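Local coordinates for protein beta-agarase B (Zobellia galactanivorans, PDB 4ATF) that cleaves the beta-1,4-linkages of agarose at random, between D-galactose and 3,6-anhydro-L-galactose units, with retention of the anomeric configuration, at residues A[85-90]-A[284-289]; A[94-99]-A[122-127]; A[261-266]-A[279-284]. The protein carries 1 engineered substitution. All blocks are in the same frame, centred on the assembly; numbering follows the deposited sequence.

Contact 1 (A[85-90]-A[284-289]); sequences MWATRK and NELSNI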
loop_
_atom_site.group_PDB
_atom_site.type_symbol
_atom_site.label_atom_id
_atom_site.label_comp_id
_atom_site.label_asym_id
_atom_site.label_seq_id
_atom_site.Cartn_x
_atom_site.Cartn_y
_atom_site.Cartn_z
ATOM N N MET A 85 -0.549 -11.792 -7.023
ATOM C CA MET A 85 -0.089 -12.208 -5.717
ATOM C C MET A 85 -1.328 -12.937 -5.165
ATOM O O MET A 85 -2.438 -12.375 -5.233
ATOM C CB MET A 85 0.113 -10.898 -4.913
ATOM C CG MET A 85 1.324 -10.773 -4.235
ATOM S SD MET A 85 1.227 -9.036 -3.761
ATOM C CE MET A 85 2.260 -8.480 -5.125
ATOM N N TRP A 86 -1.194 -14.133 -4.602
ATOM C CA TRP A 86 -2.377 -14.805 -4.050
ATOM C C TRP A 86 -2.124 -15.384 -2.671
ATOM O O TRP A 86 -0.987 -15.375 -2.205
ATOM C CB TRP A 86 -2.937 -15.887 -5.020
ATOM C CG TRP A 86 -2.289 -17.250 -5.065
ATOM C CD1 TRP A 86 -2.880 -18.432 -4.692
ATOM C CD2 TRP A 86 -0.999 -17.601 -5.594
ATOM N NE1 TRP A 86 -2.037 -19.489 -4.915
ATOM C CE2 TRP A 86 -0.869 -19.025 -5.463
ATOM C CE3 TRP A 86 0.061 -16.870 -6.134
ATOM C CZ2 TRP A 86 0.277 -19.729 -5.867
ATOM C CZ3 TRP A 86 1.227 -17.575 -6.554
ATOM C CH2 TRP A 86 1.306 -18.993 -6.428
ATOM N N ALA A 87 -3.163 -15.921 -2.035
ATOM C CA ALA A 87 -3.066 -16.368 -0.632
ATOM C C ALA A 87 -3.450 -17.881 -0.452
ATOM O O ALA A 87 -4.479 -18.298 -0.974
ATOM C CB ALA A 87 -4.016 -15.498 0.238
ATOM N N THR A 88 -2.680 -18.664 0.305
ATOM C CA THR A 88 -3.062 -20.064 0.597
ATOM C C THR A 88 -2.775 -20.340 2.075
ATOM O O THR A 88 -1.796 -19.781 2.624
ATOM C CB THR A 88 -2.299 -21.070 -0.283
ATOM O OG1 THR A 88 -0.877 -20.833 -0.152
ATOM C CG2 THR A 88 -2.750 -20.919 -1.765
ATOM N N ARG A 89 -3.610 -21.154 2.719
ATOM C CA ARG A 89 -3.338 -21.587 4.114
ATOM C C ARG A 89 -1.989 -22.316 4.228
ATOM O O ARG A 89 -1.641 -23.204 3.414
ATOM C CB ARG A 89 -4.452 -22.511 4.625
ATOM C CG ARG A 89 -4.496 -22.640 6.160
ATOM C CD ARG A 89 -5.952 -22.261 6.544
ATOM N NE ARG A 89 -5.857 -21.016 7.139
ATOM C CZ ARG A 89 -6.802 -20.093 7.339
ATOM N NH1 ARG A 89 -8.112 -20.135 6.962
ATOM N NH2 ARG A 89 -6.341 -19.045 7.954
ATOM N N LYS A 90 -1.192 -21.911 5.211
ATOM C CA LYS A 90 0.052 -22.627 5.488
ATOM C C LYS A 90 -0.293 -24.018 5.994
ATOM O O LYS A 90 -1.128 -24.170 6.893
ATOM C CB LYS A 90 0.910 -21.864 6.510
ATOM C CG LYS A 90 2.224 -22.564 6.891
ATOM C CD LYS A 90 3.043 -21.681 7.842
ATOM C CE LYS A 90 4.318 -22.424 8.334
ATOM N NZ LYS A 90 5.109 -21.544 9.264
ATOM N N ASN A 284 -12.949 -22.272 3.505
ATOM C CA ASN A 284 -13.920 -22.221 2.411
ATOM C C ASN A 284 -13.686 -21.018 1.449
ATOM O O ASN A 284 -13.733 -21.155 0.217
ATOM C CB ASN A 284 -15.366 -22.203 2.993
ATOM C CG ASN A 284 -16.450 -22.420 1.921
ATOM O OD1 ASN A 284 -16.323 -23.274 1.038
ATOM N ND2 ASN A 284 -17.507 -21.638 1.996
ATOM N N GLU A 285 -13.430 -19.828 2.017
ATOM C CA GLU A 285 -13.198 -18.632 1.222
ATOM C C GLU A 285 -11.872 -18.688 0.474
ATOM O O GLU A 285 -11.792 -18.174 -0.663
ATOM C CB GLU A 285 -13.232 -17.364 2.096
ATOM C CG GLU A 285 -14.748 -17.005 2.559
ATOM C CD GLU A 285 -14.756 -15.873 3.543
ATOM O OE1 GLU A 285 -13.850 -15.833 4.434
ATOM O OE2 GLU A 285 -15.656 -15.020 3.462
ATOM N N LEU A 286 -10.851 -19.291 1.088
ATOM C CA LEU A 286 -9.550 -19.433 0.403
ATOM C C LEU A 286 -9.603 -20.431 -0.785
ATOM O O LEU A 286 -8.715 -20.410 -1.633
ATOM C CB LEU A 286 -8.434 -19.890 1.369
ATOM C CG LEU A 286 -8.026 -18.836 2.424
ATOM C CD1 LEU A 286 -6.981 -19.459 3.483
ATOM C CD2 LEU A 286 -7.467 -17.571 1.781
ATOM N N SER A 287 -10.591 -21.312 -0.812
ATOM C CA SER A 287 -10.773 -22.211 -1.937
ATOM C C SER A 287 -11.062 -21.440 -3.262
ATOM O O SER A 287 -10.943 -22.043 -4.363
ATOM C CB SER A 287 -11.855 -23.286 -1.648
ATOM O OG SER A 287 -13.142 -22.724 -1.832
ATOM N N ASN A 288 -11.476 -20.171 -3.193
ATOM C CA ASN A 288 -11.693 -19.390 -4.413
ATOM C C ASN A 288 -10.406 -18.589 -4.622
ATOM O O ASN A 288 -10.172 -17.615 -3.901
ATOM C CB ASN A 288 -12.997 -18.536 -4.400
ATOM C CG ASN A 288 -13.275 -17.841 -5.757
ATOM O OD1 ASN A 288 -12.448 -17.090 -6.254
ATOM N ND2 ASN A 288 -14.441 -18.111 -6.351
ATOM N N ILE A 289 -9.543 -19.063 -5.553
ATOM C CA ILE A 289 -8.262 -18.417 -5.852
ATOM C C ILE A 289 -8.445 -16.995 -6.399
ATOM O O ILE A 289 -7.720 -16.077 -5.973
ATOM C CB ILE A 289 -7.369 -19.234 -6.874
ATOM C CG1 ILE A 289 -7.076 -20.647 -6.394
ATOM C CG2 ILE A 289 -6.039 -18.469 -7.210
ATOM C CD1 ILE A 289 -6.338 -20.655 -5.066
#

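Contact 2 (A[94-99]-A[122-127]); sequences DKINMG and STLASD. With GAL (beta-D-galactopyranose), chain E.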
loop_
_atom_site.group_PDB
_atom_site.type_symbol
_atom_site.label_atom_id
_atom_site.label_comp_id
_atom_site.label_asym_id
_atom_site.label_seq_id
_atom_site.Cartn_x
_atom_site.Cartn_y
_atom_site.Cartn_z
ATOM N N ASP A 94 -2.566 -21.868 11.309
ATOM C CA ASP A 94 -3.567 -20.866 10.977
ATOM C C ASP A 94 -3.020 -19.787 10.035
ATOM O O ASP A 94 -3.799 -19.042 9.431
ATOM C CB ASP A 94 -4.191 -20.207 12.240
ATOM C CG ASP A 94 -4.981 -21.182 13.098
ATOM O OD1 ASP A 94 -5.760 -21.996 12.563
ATOM O OD2 ASP A 94 -4.850 -21.112 14.336
ATOM N N LYS A 95 -1.685 -19.689 9.924
ATOM C CA LYS A 95 -1.050 -18.687 9.053
ATOM C C LYS A 95 -1.476 -18.826 7.565
ATOM O O LYS A 95 -1.912 -19.914 7.100
ATOM C CB LYS A 95 0.488 -18.717 9.213
ATOM C CG LYS A 95 0.911 -18.122 10.601
ATOM C CD LYS A 95 2.372 -18.260 10.970
ATOM C CE LYS A 95 2.646 -17.477 12.275
ATOM N NZ LYS A 95 1.957 -16.146 12.242
ATOM N N ILE A 96 -1.424 -17.694 6.860
ATOM C CA ILE A 96 -1.739 -17.643 5.457
ATOM C C ILE A 96 -0.499 -17.152 4.703
ATOM O O ILE A 96 -0.008 -16.049 4.954
ATOM C CB ILE A 96 -2.917 -16.690 5.181
ATOM C CG1 ILE A 96 -4.115 -17.094 6.064
ATOM C CG2 ILE A 96 -3.306 -16.744 3.671
ATOM C CD1 ILE A 96 -5.237 -15.984 6.154
ATOM N N ASN A 97 0.024 -17.981 3.815
ATOM C CA ASN A 97 1.108 -17.567 2.917
ATOM C C ASN A 97 0.610 -16.651 1.784
ATOM O O ASN A 97 -0.409 -16.954 1.111
ATOM C CB ASN A 97 1.757 -18.820 2.285
ATOM C CG ASN A 97 2.442 -19.737 3.299
ATOM O OD1 ASN A 97 2.257 -20.968 3.267
ATOM N ND2 ASN A 97 3.289 -19.161 4.177
ATOM N N MET A 98 1.302 -15.544 1.509
ATOM C CA MET A 98 0.781 -14.589 0.488
ATOM C C MET A 98 2.023 -13.810 0.039
ATOM O O MET A 98 3.164 -14.009 0.587
ATOM C CB MET A 98 -0.358 -13.691 1.050
ATOM C CG MET A 98 0.049 -12.761 2.164
ATOM S SD MET A 98 -1.399 -12.061 3.061
ATOM C CE MET A 98 -2.192 -13.463 3.845
ATOM N N GLY A 99 1.846 -12.982 -0.967
ATOM C CA GLY A 99 2.971 -12.307 -1.622
ATOM C C GLY A 99 3.359 -10.942 -1.050
ATOM O O GLY A 99 2.526 -10.242 -0.441
ATOM N N SER A 122 -11.673 -10.093 -0.975
ATOM C CA SER A 122 -11.212 -10.803 0.205
ATOM C C SER A 122 -11.188 -9.904 1.461
ATOM O O SER A 122 -11.147 -8.617 1.366
ATOM C CB SER A 122 -9.752 -11.231 -0.096
ATOM O OG SER A 122 -9.167 -11.967 0.999
ATOM N N THR A 123 -11.126 -10.534 2.656
ATOM C CA THR A 123 -11.008 -9.730 3.880
ATOM C C THR A 123 -9.572 -9.362 4.094
ATOM O O THR A 123 -9.282 -8.478 4.916
ATOM C CB THR A 123 -11.514 -10.513 5.172
ATOM O OG1 THR A 123 -10.946 -11.833 5.180
ATOM C CG2 THR A 123 -13.064 -10.631 5.134
ATOM N N LEU A 124 -8.679 -9.953 3.307
ATOM C CA LEU A 124 -7.255 -9.562 3.399
ATOM C C LEU A 124 -7.044 -8.184 2.806
ATOM O O LEU A 124 -7.824 -7.783 1.934
ATOM C CB LEU A 124 -6.400 -10.517 2.556
ATOM C CG LEU A 124 -6.319 -11.958 3.095
ATOM C CD1 LEU A 124 -5.420 -12.720 2.056
ATOM C CD2 LEU A 124 -5.796 -12.067 4.481
ATOM N N ALA A 125 -6.031 -7.455 3.281
ATOM C CA ALA A 125 -5.670 -6.140 2.700
ATOM C C ALA A 125 -4.997 -6.262 1.350
ATOM O O ALA A 125 -4.199 -7.189 1.161
ATOM C CB ALA A 125 -4.735 -5.305 3.688
ATOM N N SER A 126 -5.328 -5.359 0.423
ATOM C CA SER A 126 -4.637 -5.163 -0.876
ATOM C C SER A 126 -3.851 -3.871 -0.766
ATOM O O SER A 126 -4.456 -2.829 -0.549
ATOM C CB SER A 126 -5.688 -5.005 -1.979
ATOM O OG SER A 126 -6.491 -6.171 -2.097
ATOM N N ASP A 127 -2.514 -3.920 -0.825
ATOM C CA ASP A 127 -1.670 -2.771 -0.436
ATOM C C ASP A 127 -0.681 -2.360 -1.525
ATOM O O ASP A 127 0.018 -3.232 -2.096
ATOM C CB ASP A 127 -0.821 -3.169 0.786
ATOM C CG ASP A 127 -1.666 -3.491 2.004
ATOM O OD1 ASP A 127 -2.618 -2.726 2.246
ATOM O OD2 ASP A 127 -1.379 -4.524 2.710
HETATM C C1 GAL E . 0.184 0.445 6.871
HETATM C C2 GAL E . 0.915 -0.161 8.061
HETATM C C3 GAL E . 2.105 -1.068 7.732
HETATM C C4 GAL E . 1.571 -2.149 6.771
HETATM C C5 GAL E . 0.830 -1.460 5.588
HETATM C C6 GAL E . 0.351 -2.441 4.503
HETATM O O2 GAL E . 1.423 0.946 8.748
HETATM O O3 GAL E . 2.504 -1.614 9.002
HETATM O O4 GAL E . 0.654 -2.932 7.489
HETATM O O5 GAL E . -0.225 -0.566 5.967
HETATM O O6 GAL E . -0.217 -1.607 3.491
#

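Contact 3 (A[261-266]-A[279-284]); sequences TEDQTW and YTPTDN. With GAL (beta-D-galactopyranose), chain E.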
loop_
_atom_site.group_PDB
_atom_site.type_symbol
_atom_site.label_atom_id
_atom_site.label_comp_id
_atom_site.label_asym_id
_atom_site.label_seq_id
_atom_site.Cartn_x
_atom_site.Cartn_y
_atom_site.Cartn_z
ATOM N N THR A 261 -0.163 -8.251 -0.055
ATOM C CA THR A 261 -1.428 -8.425 0.674
ATOM C C THR A 261 -1.040 -8.765 2.094
ATOM O O THR A 261 0.117 -9.216 2.315
ATOM C CB THR A 261 -2.401 -9.475 0.034
ATOM O OG1 THR A 261 -1.833 -10.795 0.118
ATOM C CG2 THR A 261 -2.634 -9.129 -1.475
ATOM N N GLU A 262 -1.984 -8.600 3.045
ATOM C CA GLU A 262 -1.682 -8.788 4.501
ATOM C C GLU A 262 -2.929 -9.219 5.233
ATOM O O GLU A 262 -4.027 -8.702 4.964
ATOM C CB GLU A 262 -1.204 -7.490 5.244
ATOM C CG GLU A 262 0.159 -7.002 4.882
ATOM C CD GLU A 262 0.573 -5.664 5.594
ATOM O OE1 GLU A 262 -0.173 -5.137 6.431
ATOM O OE2 GLU A 262 1.619 -5.080 5.234
ATOM N N ASP A 263 -2.767 -10.120 6.194
ATOM C CA ASP A 263 -3.770 -10.249 7.234
ATOM C C ASP A 263 -3.280 -9.384 8.424
ATOM O O ASP A 263 -2.180 -9.608 8.911
ATOM C CB ASP A 263 -3.876 -11.721 7.691
ATOM C CG ASP A 263 -4.792 -11.874 8.879
ATOM O OD1 ASP A 263 -4.279 -11.798 10.046
ATOM O OD2 ASP A 263 -6.012 -12.125 8.639
ATOM N N GLN A 264 -4.078 -8.438 8.916
ATOM C CA GLN A 264 -3.630 -7.631 10.041
ATOM C C GLN A 264 -4.278 -8.091 11.394
ATOM O O GLN A 264 -5.414 -8.558 11.422
ATOM C CB GLN A 264 -3.953 -6.181 9.715
ATOM C CG GLN A 264 -3.046 -5.760 8.598
ATOM C CD GLN A 264 -3.558 -4.665 7.718
ATOM O OE1 GLN A 264 -2.869 -4.231 6.738
ATOM N NE2 GLN A 264 -4.709 -4.147 8.042
ATOM N N THR A 265 -3.511 -7.955 12.494
ATOM C CA THR A 265 -3.992 -8.371 13.828
ATOM C C THR A 265 -5.322 -7.705 14.261
ATOM O O THR A 265 -6.210 -8.339 14.845
ATOM C CB THR A 265 -2.922 -8.146 14.938
ATOM O OG1 THR A 265 -1.725 -8.804 14.534
ATOM C CG2 THR A 265 -3.397 -8.788 16.296
ATOM N N TRP A 266 -5.504 -6.434 13.953
ATOM C CA TRP A 266 -6.752 -5.782 14.410
ATOM C C TRP A 266 -8.018 -6.395 13.736
ATOM O O TRP A 266 -9.147 -6.173 14.226
ATOM C CB TRP A 266 -6.695 -4.255 14.182
ATOM C CG TRP A 266 -6.755 -3.761 12.736
ATOM C CD1 TRP A 266 -5.728 -3.696 11.851
ATOM C CD2 TRP A 266 -7.916 -3.272 12.027
ATOM N NE1 TRP A 266 -6.167 -3.204 10.599
ATOM C CE2 TRP A 266 -7.495 -2.912 10.699
ATOM C CE3 TRP A 266 -9.253 -3.080 12.381
ATOM C CZ2 TRP A 266 -8.346 -2.378 9.755
ATOM C CZ3 TRP A 266 -10.135 -2.542 11.410
ATOM C CH2 TRP A 266 -9.671 -2.200 10.105
ATOM N N TYR A 279 -12.421 -10.464 10.975
ATOM C CA TYR A 279 -12.469 -10.444 9.464
ATOM C C TYR A 279 -11.185 -11.045 8.894
ATOM O O TYR A 279 -10.166 -10.344 8.709
ATOM C CB TYR A 279 -12.604 -9.020 8.933
ATOM C CG TYR A 279 -13.797 -8.248 9.492
ATOM C CD1 TYR A 279 -15.108 -8.549 9.052
ATOM C CD2 TYR A 279 -13.625 -7.181 10.404
ATOM C CE1 TYR A 279 -16.218 -7.842 9.520
ATOM C CE2 TYR A 279 -14.745 -6.444 10.887
ATOM C CZ TYR A 279 -16.039 -6.794 10.423
ATOM O OH TYR A 279 -17.201 -6.130 10.843
ATOM N N THR A 280 -11.252 -12.326 8.571
ATOM C CA THR A 280 -10.073 -13.005 8.019
ATOM C C THR A 280 -10.613 -14.228 7.201
ATOM O O THR A 280 -11.690 -14.750 7.529
ATOM C CB THR A 280 -9.121 -13.463 9.194
ATOM O OG1 THR A 280 -7.883 -13.981 8.676
ATOM C CG2 THR A 280 -9.847 -14.509 10.116
ATOM N N PRO A 281 -9.903 -14.636 6.117
ATOM C CA PRO A 281 -10.488 -15.681 5.249
ATOM C C PRO A 281 -10.663 -17.016 5.975
ATOM O O PRO A 281 -9.809 -17.419 6.779
ATOM C CB PRO A 281 -9.447 -15.842 4.130
ATOM C CG PRO A 281 -8.660 -14.565 4.121
ATOM C CD PRO A 281 -8.631 -14.108 5.581
ATOM N N THR A 282 -11.780 -17.668 5.750
ATOM C CA THR A 282 -11.956 -19.058 6.208
ATOM C C THR A 282 -11.338 -19.977 5.126
ATOM O O THR A 282 -11.013 -19.499 4.016
ATOM C CB THR A 282 -13.471 -19.412 6.319
ATOM O OG1 THR A 282 -14.046 -19.266 5.019
ATOM C CG2 THR A 282 -14.219 -18.449 7.325
ATOM N N ASP A 283 -11.203 -21.277 5.430
ATOM C CA ASP A 283 -10.704 -22.249 4.452
ATOM C C ASP A 283 -11.642 -22.322 3.265
ATOM O O ASP A 283 -11.168 -22.355 2.150
ATOM C CB ASP A 283 -10.452 -23.631 5.080
ATOM C CG ASP A 283 -9.188 -23.651 5.871
ATOM O OD1 ASP A 283 -8.279 -22.802 5.657
ATOM O OD2 ASP A 283 -9.059 -24.525 6.717
ATOM N N ASN A 284 -12.949 -22.272 3.505
ATOM C CA ASN A 284 -13.920 -22.221 2.411
ATOM C C ASN A 284 -13.686 -21.018 1.449
ATOM O O ASN A 284 -13.733 -21.155 0.217
ATOM C CB ASN A 284 -15.366 -22.203 2.993
ATOM C CG ASN A 284 -16.450 -22.420 1.921
ATOM O OD1 ASN A 284 -16.323 -23.274 1.038
ATOM N ND2 ASN A 284 -17.507 -21.638 1.996
HETATM C C1 GAL E . 0.184 0.445 6.871
HETATM C C2 GAL E . 0.915 -0.161 8.061
HETATM C C3 GAL E . 2.105 -1.068 7.732
HETATM C C4 GAL E . 1.571 -2.149 6.771
HETATM C C5 GAL E . 0.830 -1.460 5.588
HETATM C C6 GAL E . 0.351 -2.441 4.503
HETATM O O2 GAL E . 1.423 0.946 8.748
HETATM O O3 GAL E . 2.504 -1.614 9.002
HETATM O O4 GAL E . 0.654 -2.932 7.489
HETATM O O5 GAL E . -0.225 -0.566 5.967
HETATM O O6 GAL E . -0.217 -1.607 3.491
HETATM O O HOH W 1 -7.652 -10.393 7.350
#

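Contact 1 (A[85-90]-A[284-289])
The backbones come nearest at Trp86 and Ile289, whose CA atoms lie 7.1 Å apart; the end of strand 82-89 therefore meets helix 283-286 and the residues that follow it through side chains, with no main-chain pairing between the two segments. Leu286 is the buried centre and divides its two methyls between different surroundings. CD2 makes a loose apolar contact with the methyl CB of Ala87 and lies 4.1 Å from Ala87 O, a plain van der Waals proximity beside the strand backbone. CD1 instead sits over one face of the Arg89 guanidinium, 3.6 Å above the plane and displaced toward its rim, with NH1 of Arg89 3.7 Å from Leu286 CD1. The arginine chain leaves with CG opposite its own backbone N (chi1 -161°), then bends twice, which folds the flat group back to cross the leucine at roughly a right angle. While the leucine lies over a face, the nitrogens have polar partners: NH2 bonds to Asp94 O, and NH1 forms a salt bridge with Asp283 and a hydrogen bond to Pro281 O, so the rotation of the group is fixed from several directions. Three residues back along the chain from Arg89, the indole of Trp86 is flanked by Ile289, the two side chains running side by side. The approach is oblique to the ring: CG2 of Ile289 is 4.0 Å from Trp86 CD1, and Ile289 CD1 is at 4.1 Å from the same atom. Ile289 is exposed, so this end of the contact borders solvent. Ser287 OG bonds back to Asn284 O at 2.6 Å, a local link within the turn. This packing joins a short helical connection to the flank of the GH16 beta-jelly roll, just before that connection enters strand 293-306, the antiparallel neighbour of strand 82-89.

Contact 2 (A[94-99]-A[122-127])
Met98 and Leu124 meet tip to tip inside the GH16 jelly roll, bridging strand 96-103 and the loop that leads into strand 125-132; strand 255-262 is hydrogen-bonded to both strands and lies between them. In Met98 the chain starts at CB, close to Thr261 OG1. CG lies between the backbone N and the carbonyl carbon (chi1 64°), and still passes close to Thr261. SD then comes within 4.2 Å of Leu124 CD1, and a bend at chi3 swings CE across the end of the leucine, 3.8 Å from Leu124 CD1 and almost as near to its CD2. Ile96 CD1 adds a slacker contact, 4.3 Å from Leu124 CD2. Beyond this apolar core segment 122-127 enters the glycan pocket, where Asp127 faces the C6 arm of a bound galactose; the modelled approach to O6 is too short to support a detailed reading. Exchanging Asp127 for an alanine would take away its carboxylate and is likely to open a gap beside the galactose C6 arm and deprive Glu262 of one of its packing neighbours. Ahead of the strand, Ser122 OG accepts from Leu124 N at 3.1 Å and a nearly straight 166°, an ST turn.

Contact 3 (A[261-266]-A[279-284])
Asp263 and Thr280 supply the tight part of this contact: Thr280 OG1 donates to Asp263 OD2 over 2.6 Å, reaching the oxygen on its syn side, 33° out of the carboxylate plane. Thr280 delivers the hydroxyl by setting OG1 opposite its backbone N (chi1 -173°). A water 2.7 Å from Asp263 OD2 also lies 2.9 Å from Tyr279 O and so spans the two segments, although it has more acceptors around it than protons to give. The other oxygen, OD1, is gripped by Ser268 OG and Leu68 N, which helps hold the buried carboxylate in place. Strand 255-262 of the GH16 jelly roll ends here at the cleft: Glu262, its last residue, faces the substrate, whereas Asp263 just beyond turns to Thr280. O4 of a bound galactose donates to Glu262 OE1 at 2.6 Å. Packing is much slacker toward Pro281, whose CD is 4.5 Å from Asp263 OD2. From there the chain runs outward to exposed Asp283 and Asn284, at a helix start closed by a capping box: Thr282 OG1 caps the backbone N of Glu285, and Glu285 OE1 accepts from Thr282 N.

The three contacts show how the chemistry of a beta-jelly roll changes from flank to cleft. Contact 2 is wholly buried and purely apolar across its segments; contact 3, also buried, relies on a carboxylate, a hydroxyl and a water; contact 1 is only partly buried and sets a leucine against an arginine face before grading to an exposed isoleucine. Contacts 1 and 3 share Asn284 and helix 283-286, and Pro281 CB packs on Leu286 CD2. Contacts 1 and 2 are tied by the pairing of strands 82-89 and 96-103, with Thr88 O 2.8 Å from Asn97 N. Contacts 2 and 3 join where Ala125 N meets Glu262 O, and both border the same galactose, whereas contact 1 stands back from it.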